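Local structure of glucuronoarabinoxylan endo-1,4-beta-xylanase (4FMV) at residues A[139-144]-A[148-153]; A[156-161]-A[173-178]. The protein hydrolyses internal beta-1,4 linkages of xylan as a family 30 endoxylanase, this chain being the catalytic part of a longer protein. One frame throughout, in Å; residues are numbered along the deposited sequence.

Contact 1: A[139-144]-A[148-153]; sequences SVQNEP and QDWTWW
Gln141 OE1 takes the indole N-H of Trp153, with NE1 2.9 Å away and an N-H...O angle of 145°. The bond is bent, and NE1 is tilted from the carbonyl plane. Gln141 CB lies over one face of the indole, while CG passes by its rim, 3.4 Å from Trp153 CD1, and the chain, bent at chi2 (70°), brings the amide round to the nitrogen. Val140 covers the same indole at the six-membered ring: CG1 makes a CH-pi contact, 4.0 Å from the ring centroid. The other half of the Gln141 amide is engaged too. NE2 bonds to Asn142 O at 2.8 Å and to the carbonyl of Trp88 outside the contact, which fixes the rotation of the amide and leaves OE1 turned to Trp153. Trp150 meets the loop with its ring nitrogen leading: NE1 reaches Glu143 O at 3.0 Å, the oxygen lying close to the ring plane while the donor sits above the carbonyl plane. Asn142 ND2 rests over a face of this indole, near its rim, and Glu143 OE1 approaches Trp150 CZ2 to 3.4 Å. The carboxamide and carboxylate have partners elsewhere, Asn142 OD1 with Arg47 and Glu143 OE2 with His205. A backbone bond from Trp153 N to Pro144 O (3.2 Å) closes the loop. Asn142-Glu143-Pro144 follows the fourth barrel strand, 137-139, at the place where clan GH-A enzymes carry an Asn-Glu pair whose glutamate serves as acid/base; by analogy Glu143 probably has that role. Two indole N-H groups, one on an amide and one on a main-chain carbonyl, thus hold the loop bearing this pair by both side chain and backbone.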
ATOM      1  N   SER A 139     -10.861  -1.705  -7.418  1.00 10.29           N
ATOM      2  CA  SER A 139     -10.068  -1.078  -8.468  1.00 12.75           C
ATOM      3  C   SER A 139     -10.619  -1.430  -9.842  1.00 12.56           C
ATOM      4  O   SER A 139     -11.097  -2.541 -10.048  1.00 11.72           O
ATOM      5  CB  SER A 139      -8.588  -1.497  -8.347  1.00 13.93           C
ATOM      6  OG  SER A 139      -7.745  -0.894  -9.331  1.00 12.40           O
ATOM      7  N   VAL A 140     -10.572  -0.469 -10.765  1.00 10.58           N
ATOM      8  CA  VAL A 140     -11.048  -0.676 -12.129  1.00 10.16           C
ATOM      9  C   VAL A 140     -10.116  -1.647 -12.863  1.00  8.68           C
ATOM     10  O   VAL A 140     -10.569  -2.574 -13.530  1.00 12.27           O
ATOM     11  CB  VAL A 140     -11.149   0.670 -12.925  1.00  6.48           C
ATOM     12  CG1 VAL A 140     -11.574   0.433 -14.393  1.00  4.56           C
ATOM     13  CG2 VAL A 140     -12.100   1.646 -12.224  1.00  8.55           C
ATOM     14  N   GLN A 141      -8.814  -1.395 -12.814  1.00  7.82           N
ATOM     15  CA  GLN A 141      -7.871  -2.283 -13.482  1.00  7.67           C
ATOM     16  C   GLN A 141      -6.483  -2.259 -12.829  1.00 11.82           C
ATOM     17  O   GLN A 141      -5.943  -1.176 -12.555  1.00 12.62           O
ATOM     18  CB  GLN A 141      -7.745  -1.833 -14.969  1.00  5.98           C
ATOM     19  CG  GLN A 141      -6.644  -2.588 -15.783  1.00  6.84           C
ATOM     20  CD  GLN A 141      -6.977  -4.051 -16.062  1.00  9.20           C
ATOM     21  OE1 GLN A 141      -8.074  -4.359 -16.527  1.00  5.63           O
ATOM     22  NE2 GLN A 141      -6.012  -4.967 -15.789  1.00  7.22           N
ATOM     23  N   ASN A 142      -5.854  -3.421 -12.704  1.00  8.95           N
ATOM     24  CA  ASN A 142      -4.429  -3.490 -12.396  1.00  9.23           C
ATOM     25  C   ASN A 142      -3.560  -3.148 -13.621  1.00 11.74           C
ATOM     26  O   ASN A 142      -3.701  -3.775 -14.674  1.00 11.21           O
ATOM     27  CB  ASN A 142      -4.053  -4.900 -11.955  1.00 11.07           C
ATOM     28  CG  ASN A 142      -2.588  -5.008 -11.599  1.00 11.03           C
ATOM     29  OD1 ASN A 142      -2.164  -4.451 -10.585  1.00 11.03           O
ATOM     30  ND2 ASN A 142      -1.795  -5.694 -12.439  1.00  7.93           N
ATOM     31  N   GLU A 143      -2.646  -2.196 -13.466  1.00  9.60           N
ATOM     32  CA  GLU A 143      -1.673  -1.844 -14.517  1.00  8.64           C
ATOM     33  C   GLU A 143      -2.249  -1.845 -15.927  1.00 11.85           C
ATOM     34  O   GLU A 143      -1.781  -2.593 -16.793  1.00 13.85           O
ATOM     35  CB  GLU A 143      -0.435  -2.750 -14.438  1.00  7.43           C
ATOM     36  CG  GLU A 143       0.224  -2.678 -13.052  1.00  3.70           C
ATOM     37  CD  GLU A 143       1.563  -3.364 -12.977  1.00  4.40           C
ATOM     38  OE1 GLU A 143       2.021  -3.889 -13.998  1.00  7.02           O
ATOM     39  OE2 GLU A 143       2.155  -3.381 -11.881  1.00  8.14           O
ATOM     40  N   PRO A 144      -3.259  -0.991 -16.164  1.00  7.92           N
ATOM     41  CA  PRO A 144      -3.882  -0.883 -17.483  1.00  7.52           C
ATOM     42  C   PRO A 144      -2.860  -0.441 -18.509  1.00  6.88           C
ATOM     43  O   PRO A 144      -3.106  -0.606 -19.705  1.00  6.25           O
ATOM     44  CB  PRO A 144      -4.892   0.245 -17.289  1.00  6.44           C
ATOM     45  CG  PRO A 144      -4.270   1.096 -16.176  1.00  5.82           C
ATOM     46  CD  PRO A 144      -3.778   0.024 -15.231  1.00  6.16           C
ATOM     47  N   GLN A 148       0.510  -6.149 -21.575  1.00  9.03           N
ATOM     48  CA  GLN A 148       0.752  -7.117 -22.639  1.00  9.31           C
ATOM     49  C   GLN A 148       0.204  -8.505 -22.265  1.00 12.93           C
ATOM     50  O   GLN A 148      -0.227  -9.270 -23.129  1.00 14.02           O
ATOM     51  CB  GLN A 148       2.241  -7.201 -22.964  1.00 14.63           C
ATOM     52  CG  GLN A 148       2.528  -8.073 -24.195  1.00 21.62           C
ATOM     53  CD  GLN A 148       4.012  -8.339 -24.393  1.00 28.84           C
ATOM     54  OE1 GLN A 148       4.460  -9.500 -24.418  1.00 31.40           O
ATOM     55  NE2 GLN A 148       4.784  -7.265 -24.526  1.00 28.65           N
ATOM     56  N   ASP A 149       0.282  -8.846 -20.990  1.00 13.17           N
ATOM     57  CA  ASP A 149      -0.203 -10.151 -20.489  1.00 13.95           C
ATOM     58  C   ASP A 149      -1.593 -10.176 -19.823  1.00 12.07           C
ATOM     59  O   ASP A 149      -1.961 -11.149 -19.149  1.00 10.34           O
ATOM     60  CB  ASP A 149       0.877 -10.870 -19.688  1.00 12.83           C
ATOM     61  CG  ASP A 149       2.015 -11.325 -20.570  1.00 17.90           C
ATOM     62  OD1 ASP A 149       1.757 -11.989 -21.603  1.00 22.86           O
ATOM     63  OD2 ASP A 149       3.166 -10.988 -20.258  1.00 20.84           O
ATOM     64  N   TRP A 150      -2.280  -9.046 -19.901  1.00  7.60           N
ATOM     65  CA  TRP A 150      -3.607  -8.845 -19.292  1.00 13.10           C
ATOM     66  C   TRP A 150      -4.410  -7.858 -20.141  1.00 15.42           C
ATOM     67  O   TRP A 150      -4.291  -7.920 -21.359  1.00 15.78           O
ATOM     68  CB  TRP A 150      -3.619  -8.603 -17.776  1.00 11.61           C
ATOM     69  CG  TRP A 150      -2.681  -7.572 -17.221  1.00 10.75           C
ATOM     70  CD1 TRP A 150      -2.877  -6.217 -17.168  1.00  7.11           C
ATOM     71  CD2 TRP A 150      -1.429  -7.826 -16.560  1.00 12.89           C
ATOM     72  NE1 TRP A 150      -1.808  -5.610 -16.553  1.00  7.74           N
ATOM     73  CE2 TRP A 150      -0.905  -6.572 -16.169  1.00 10.36           C
ATOM     74  CE3 TRP A 150      -0.690  -8.989 -16.284  1.00  8.96           C
ATOM     75  CZ2 TRP A 150       0.316  -6.450 -15.502  1.00 10.97           C
ATOM     76  CZ3 TRP A 150       0.522  -8.873 -15.632  1.00  8.93           C
ATOM     77  CH2 TRP A 150       1.018  -7.613 -15.242  1.00 11.91           C
ATOM     78  N   THR A 151      -5.406  -7.195 -19.554  1.00 11.24           N
ATOM     79  CA  THR A 151      -6.263  -6.230 -20.263  1.00  7.83           C
ATOM     80  C   THR A 151      -5.759  -4.756 -20.283  1.00 10.77           C
ATOM     81  O   THR A 151      -5.570  -4.144 -19.226  1.00 10.65           O
ATOM     82  CB  THR A 151      -7.688  -6.337 -19.654  1.00 10.60           C
ATOM     83  OG1 THR A 151      -8.143  -7.694 -19.807  1.00  8.84           O
ATOM     84  CG2 THR A 151      -8.677  -5.397 -20.323  1.00 16.06           C
ATOM     85  N   TRP A 152      -5.541  -4.203 -21.481  1.00  8.88           N
ATOM     86  CA  TRP A 152      -5.123  -2.791 -21.678  1.00  8.52           C
ATOM     87  C   TRP A 152      -6.276  -1.786 -21.569  1.00  6.83           C
ATOM     88  O   TRP A 152      -7.380  -2.049 -22.058  1.00  7.56           O
ATOM     89  CB  TRP A 152      -4.561  -2.587 -23.094  1.00  8.11           C
ATOM     90  CG  TRP A 152      -3.237  -3.213 -23.410  1.00  9.67           C
ATOM     91  CD1 TRP A 152      -3.019  -4.388 -24.102  1.00  9.91           C
ATOM     92  CD2 TRP A 152      -1.942  -2.688 -23.102  1.00 11.41           C
ATOM     93  NE1 TRP A 152      -1.671  -4.628 -24.218  1.00 10.70           N
ATOM     94  CE2 TRP A 152      -0.986  -3.597 -23.618  1.00 12.40           C
ATOM     95  CE3 TRP A 152      -1.491  -1.527 -22.444  1.00  9.21           C
ATOM     96  CZ2 TRP A 152       0.390  -3.395 -23.486  1.00 13.07           C
ATOM     97  CZ3 TRP A 152      -0.118  -1.333 -22.310  1.00 10.96           C
ATOM     98  CH2 TRP A 152       0.806  -2.259 -22.832  1.00 13.96           C
ATOM     99  N   TRP A 153      -6.009  -0.616 -20.982  1.00  7.01           N
ATOM    100  CA  TRP A 153      -6.894   0.534 -21.081  1.00  6.35           C
ATOM    101  C   TRP A 153      -6.041   1.750 -21.367  1.00  9.48           C
ATOM    102  O   TRP A 153      -5.087   2.002 -20.648  1.00 11.61           O
ATOM    103  CB  TRP A 153      -7.600   0.839 -19.748  1.00  7.59           C
ATOM    104  CG  TRP A 153      -8.390  -0.266 -19.126  1.00  6.22           C
ATOM    105  CD1 TRP A 153      -7.947  -1.505 -18.783  1.00 10.00           C
ATOM    106  CD2 TRP A 153      -9.758  -0.200 -18.718  1.00  9.67           C
ATOM    107  NE1 TRP A 153      -8.963  -2.229 -18.200  1.00 11.09           N
ATOM    108  CE2 TRP A 153     -10.081  -1.447 -18.143  1.00 10.19           C
ATOM    109  CE3 TRP A 153     -10.744   0.797 -18.788  1.00  7.61           C
ATOM    110  CZ2 TRP A 153     -11.359  -1.731 -17.639  1.00 10.74           C
ATOM    111  CZ3 TRP A 153     -12.015   0.509 -18.295  1.00  9.27           C
ATOM    112  CH2 TRP A 153     -12.304  -0.742 -17.724  1.00 11.33           C
TER

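Contact 2: A[156-161]-A[173-178]; sequences QEMLNF and VMAPES
This is a small, wholly apolar helix-to-strand contact in the shell of the barrel, where helix 155-164 leans on the outer side of strand 172-178. Met158 supplies the helix side of it. Its CG stands anti to the backbone N (chi1 174°), which sends the chain off the helix toward the strand; further bends at chi2 and chi3 then curl it, so that the sulfur rather than an extended tip meets the strand. SD lies 4.0 Å from the methyl CB of Ala175, and CG passes 4.4 Å from Pro176 CB, so one thioether spans two successive strand residues. The Ala175-Pro176 peptide bond is cis. In the (beta/alpha)8 barrel this helix belongs to the beta-alpha-beta crossover that leads from strand 137-139 to its parallel neighbour 172-178, and such packing of helix against strand makes up the layer between the barrel and its surrounding helices. Met185 of the following helix, 183-190, touches both Met158 and Pro176, and Ile189 also reaches Met158, extending the apolar layer round the barrel. One turn further along helix 155-164, Phe161 likewise points inward, and both it and Val173 pack on Val140, which lies between them and also touches Met158.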
ATOM      1  N   GLN A 156      -7.670   7.351 -21.996  1.00  8.88           N
ATOM      2  CA  GLN A 156      -9.011   7.806 -22.388  1.00  9.48           C
ATOM      3  C   GLN A 156     -10.057   6.744 -22.052  1.00  9.81           C
ATOM      4  O   GLN A 156     -11.146   7.063 -21.592  1.00  9.06           O
ATOM      5  CB  GLN A 156      -9.074   8.181 -23.890  1.00  9.65           C
ATOM      6  CG  GLN A 156     -10.460   8.640 -24.351  1.00  7.98           C
ATOM      7  CD  GLN A 156     -10.857   9.974 -23.760  1.00 10.31           C
ATOM      8  OE1 GLN A 156     -10.057  10.918 -23.733  1.00  7.95           O
ATOM      9  NE2 GLN A 156     -12.086  10.066 -23.270  1.00  8.46           N
ATOM     10  N   GLU A 157      -9.729   5.479 -22.278  1.00 11.57           N
ATOM     11  CA  GLU A 157     -10.655   4.403 -21.926  1.00 10.53           C
ATOM     12  C   GLU A 157     -10.982   4.407 -20.436  1.00  9.49           C
ATOM     13  O   GLU A 157     -12.147   4.306 -20.054  1.00 10.70           O
ATOM     14  CB  GLU A 157     -10.087   3.050 -22.357  1.00  7.72           C
ATOM     15  CG  GLU A 157     -10.438   2.758 -23.810  1.00 11.12           C
ATOM     16  CD  GLU A 157      -9.480   1.812 -24.485  1.00 10.51           C
ATOM     17  OE1 GLU A 157      -8.520   1.354 -23.817  1.00  8.75           O
ATOM     18  OE2 GLU A 157      -9.672   1.553 -25.694  1.00 11.60           O
ATOM     19  N   MET A 158      -9.942   4.494 -19.610  1.00 10.17           N
ATOM     20  CA  MET A 158     -10.093   4.604 -18.157  1.00  9.94           C
ATOM     21  C   MET A 158     -10.957   5.814 -17.785  1.00 12.04           C
ATOM     22  O   MET A 158     -11.838   5.704 -16.926  1.00 11.65           O
ATOM     23  CB  MET A 158      -8.724   4.720 -17.493  1.00 10.50           C
ATOM     24  CG  MET A 158      -8.772   4.979 -15.974  1.00 12.62           C
ATOM     25  SD  MET A 158      -9.412   3.604 -15.003  1.00 12.34           S
ATOM     26  CE  MET A 158      -8.372   2.255 -15.557  1.00 10.67           C
ATOM     27  N   LEU A 159     -10.708   6.958 -18.429  1.00  9.89           N
ATOM     28  CA  LEU A 159     -11.536   8.155 -18.223  1.00 11.30           C
ATOM     29  C   LEU A 159     -13.010   7.878 -18.533  1.00  8.73           C
ATOM     30  O   LEU A 159     -13.893   8.218 -17.740  1.00  8.49           O
ATOM     31  CB  LEU A 159     -11.038   9.358 -19.063  1.00 10.34           C
ATOM     32  CG  LEU A 159     -11.899  10.636 -18.998  1.00 10.60           C
ATOM     33  CD1 LEU A 159     -12.072  11.138 -17.570  1.00 10.96           C
ATOM     34  CD2 LEU A 159     -11.373  11.753 -19.901  1.00 10.45           C
ATOM     35  N   ASN A 160     -13.276   7.247 -19.676  1.00  8.76           N
ATOM     36  CA  ASN A 160     -14.659   6.988 -20.083  1.00 11.81           C
ATOM     37  C   ASN A 160     -15.416   6.166 -19.019  1.00 12.82           C
ATOM     38  O   ASN A 160     -16.558   6.472 -18.667  1.00 11.15           O
ATOM     39  CB  ASN A 160     -14.699   6.257 -21.422  1.00 10.46           C
ATOM     40  CG  ASN A 160     -14.249   7.122 -22.574  1.00 11.30           C
ATOM     41  OD1 ASN A 160     -14.248   8.352 -22.478  1.00 10.12           O
ATOM     42  ND2 ASN A 160     -13.877   6.484 -23.685  1.00 10.37           N
ATOM     43  N   PHE A 161     -14.759   5.129 -18.504  1.00 10.89           N
ATOM     44  CA  PHE A 161     -15.365   4.279 -17.488  1.00  8.40           C
ATOM     45  C   PHE A 161     -15.583   5.055 -16.188  1.00 11.62           C
ATOM     46  O   PHE A 161     -16.657   4.979 -15.547  1.00 13.27           O
ATOM     47  CB  PHE A 161     -14.483   3.054 -17.223  1.00  7.66           C
ATOM     48  CG  PHE A 161     -15.123   2.053 -16.310  1.00  8.43           C
ATOM     49  CD1 PHE A 161     -15.933   1.061 -16.816  1.00 10.05           C
ATOM     50  CD2 PHE A 161     -14.946   2.135 -14.945  1.00  9.68           C
ATOM     51  CE1 PHE A 161     -16.544   0.152 -15.970  1.00  8.87           C
ATOM     52  CE2 PHE A 161     -15.542   1.239 -14.109  1.00 10.48           C
ATOM     53  CZ  PHE A 161     -16.349   0.249 -14.627  1.00 10.84           C
ATOM     54  N   VAL A 173     -14.142   3.610  -5.228  1.00 10.40           N
ATOM     55  CA  VAL A 173     -13.477   3.239  -6.470  1.00 11.49           C
ATOM     56  C   VAL A 173     -11.998   3.633  -6.451  1.00 11.03           C
ATOM     57  O   VAL A 173     -11.644   4.774  -6.127  1.00  8.42           O
ATOM     58  CB  VAL A 173     -14.169   3.897  -7.687  1.00 14.22           C
ATOM     59  CG1 VAL A 173     -13.339   3.694  -8.971  1.00 14.04           C
ATOM     60  CG2 VAL A 173     -15.591   3.349  -7.853  1.00 12.40           C
ATOM     61  N   MET A 174     -11.139   2.682  -6.806  1.00  6.38           N
ATOM     62  CA  MET A 174      -9.720   2.934  -6.914  1.00  8.28           C
ATOM     63  C   MET A 174      -9.332   2.951  -8.384  1.00  9.53           C
ATOM     64  O   MET A 174      -9.788   2.122  -9.154  1.00  9.09           O
ATOM     65  CB  MET A 174      -8.940   1.819  -6.206  1.00 11.23           C
ATOM     66  CG  MET A 174      -7.444   1.814  -6.499  1.00 10.38           C
ATOM     67  SD  MET A 174      -6.581   0.464  -5.608  1.00 10.58           S
ATOM     68  CE  MET A 174      -6.668   1.038  -3.905  1.00  5.54           C
ATOM     69  N   ALA A 175      -8.477   3.888  -8.768  1.00  9.38           N
ATOM     70  CA  ALA A 175      -7.892   3.848 -10.097  1.00 10.74           C
ATOM     71  C   ALA A 175      -6.648   4.713 -10.137  1.00  8.67           C
ATOM     72  O   ALA A 175      -6.480   5.568  -9.265  1.00 10.64           O
ATOM     73  CB  ALA A 175      -8.908   4.417 -11.074  1.00  8.33           C
ATOM     74  N   PRO A 176      -5.909   4.665 -11.252  1.00  9.98           N
ATOM     75  CA  PRO A 176      -5.689   3.673 -12.324  1.00 10.49           C
ATOM     76  C   PRO A 176      -4.766   2.485 -12.020  1.00 11.34           C
ATOM     77  O   PRO A 176      -4.688   1.613 -12.871  1.00 10.79           O
ATOM     78  CB  PRO A 176      -5.197   4.532 -13.497  1.00 12.17           C
ATOM     79  CG  PRO A 176      -4.404   5.568 -12.836  1.00  9.69           C
ATOM     80  CD  PRO A 176      -5.141   5.896 -11.535  1.00 10.25           C
ATOM     81  N   GLU A 177      -3.980   2.537 -10.938  1.00  9.84           N
ATOM     82  CA  GLU A 177      -2.935   1.543 -10.671  1.00 10.64           C
ATOM     83  C   GLU A 177      -1.937   1.391 -11.827  1.00 11.64           C
ATOM     84  O   GLU A 177      -1.657   0.282 -12.279  1.00 10.28           O
ATOM     85  CB  GLU A 177      -3.525   0.179 -10.304  1.00  6.19           C
ATOM     86  CG  GLU A 177      -4.327   0.154  -8.972  1.00  6.97           C
ATOM     87  CD  GLU A 177      -4.376  -1.242  -8.394  1.00  8.24           C
ATOM     88  OE1 GLU A 177      -3.361  -1.630  -7.789  1.00  8.13           O
ATOM     89  OE2 GLU A 177      -5.401  -1.960  -8.574  1.00 11.29           O
ATOM     90  N   SER A 178      -1.413   2.514 -12.299  1.00 10.29           N
ATOM     91  CA  SER A 178      -0.341   2.505 -13.286  1.00  8.78           C
ATOM     92  C   SER A 178       0.873   1.772 -12.732  1.00  9.57           C
ATOM     93  O   SER A 178       1.204   1.908 -11.545  1.00  8.88           O
ATOM     94  CB  SER A 178       0.043   3.940 -13.656  1.00  8.52           C
ATOM     95  OG  SER A 178       1.250   3.941 -14.389  1.00 10.67           O
TER

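In the fold
Contacts 1 and 2 follow in series along the chain, their centres about 10 Å apart, and they meet where neighbouring barrel strands run side by side. Val140 N of 139-144 lies 3.1 Å from Met174 O of 173-178, a probable hydrogen bond, while Ser139 OG comes within 2.7 Å of Glu177 OE2. Beyond these, shared partners tie them: Arg47 reaches Asn142 of contact 1 and forms a salt bridge with Glu177 of contact 2, and His205 joins Glu143 through ND1 to Glu177 through NE2. Contact 1 thus involves the loop that carries the probable acid/base, and contact 2 backs the strand whose Glu177 belongs to the polar network it shares with Asn142 and Glu143.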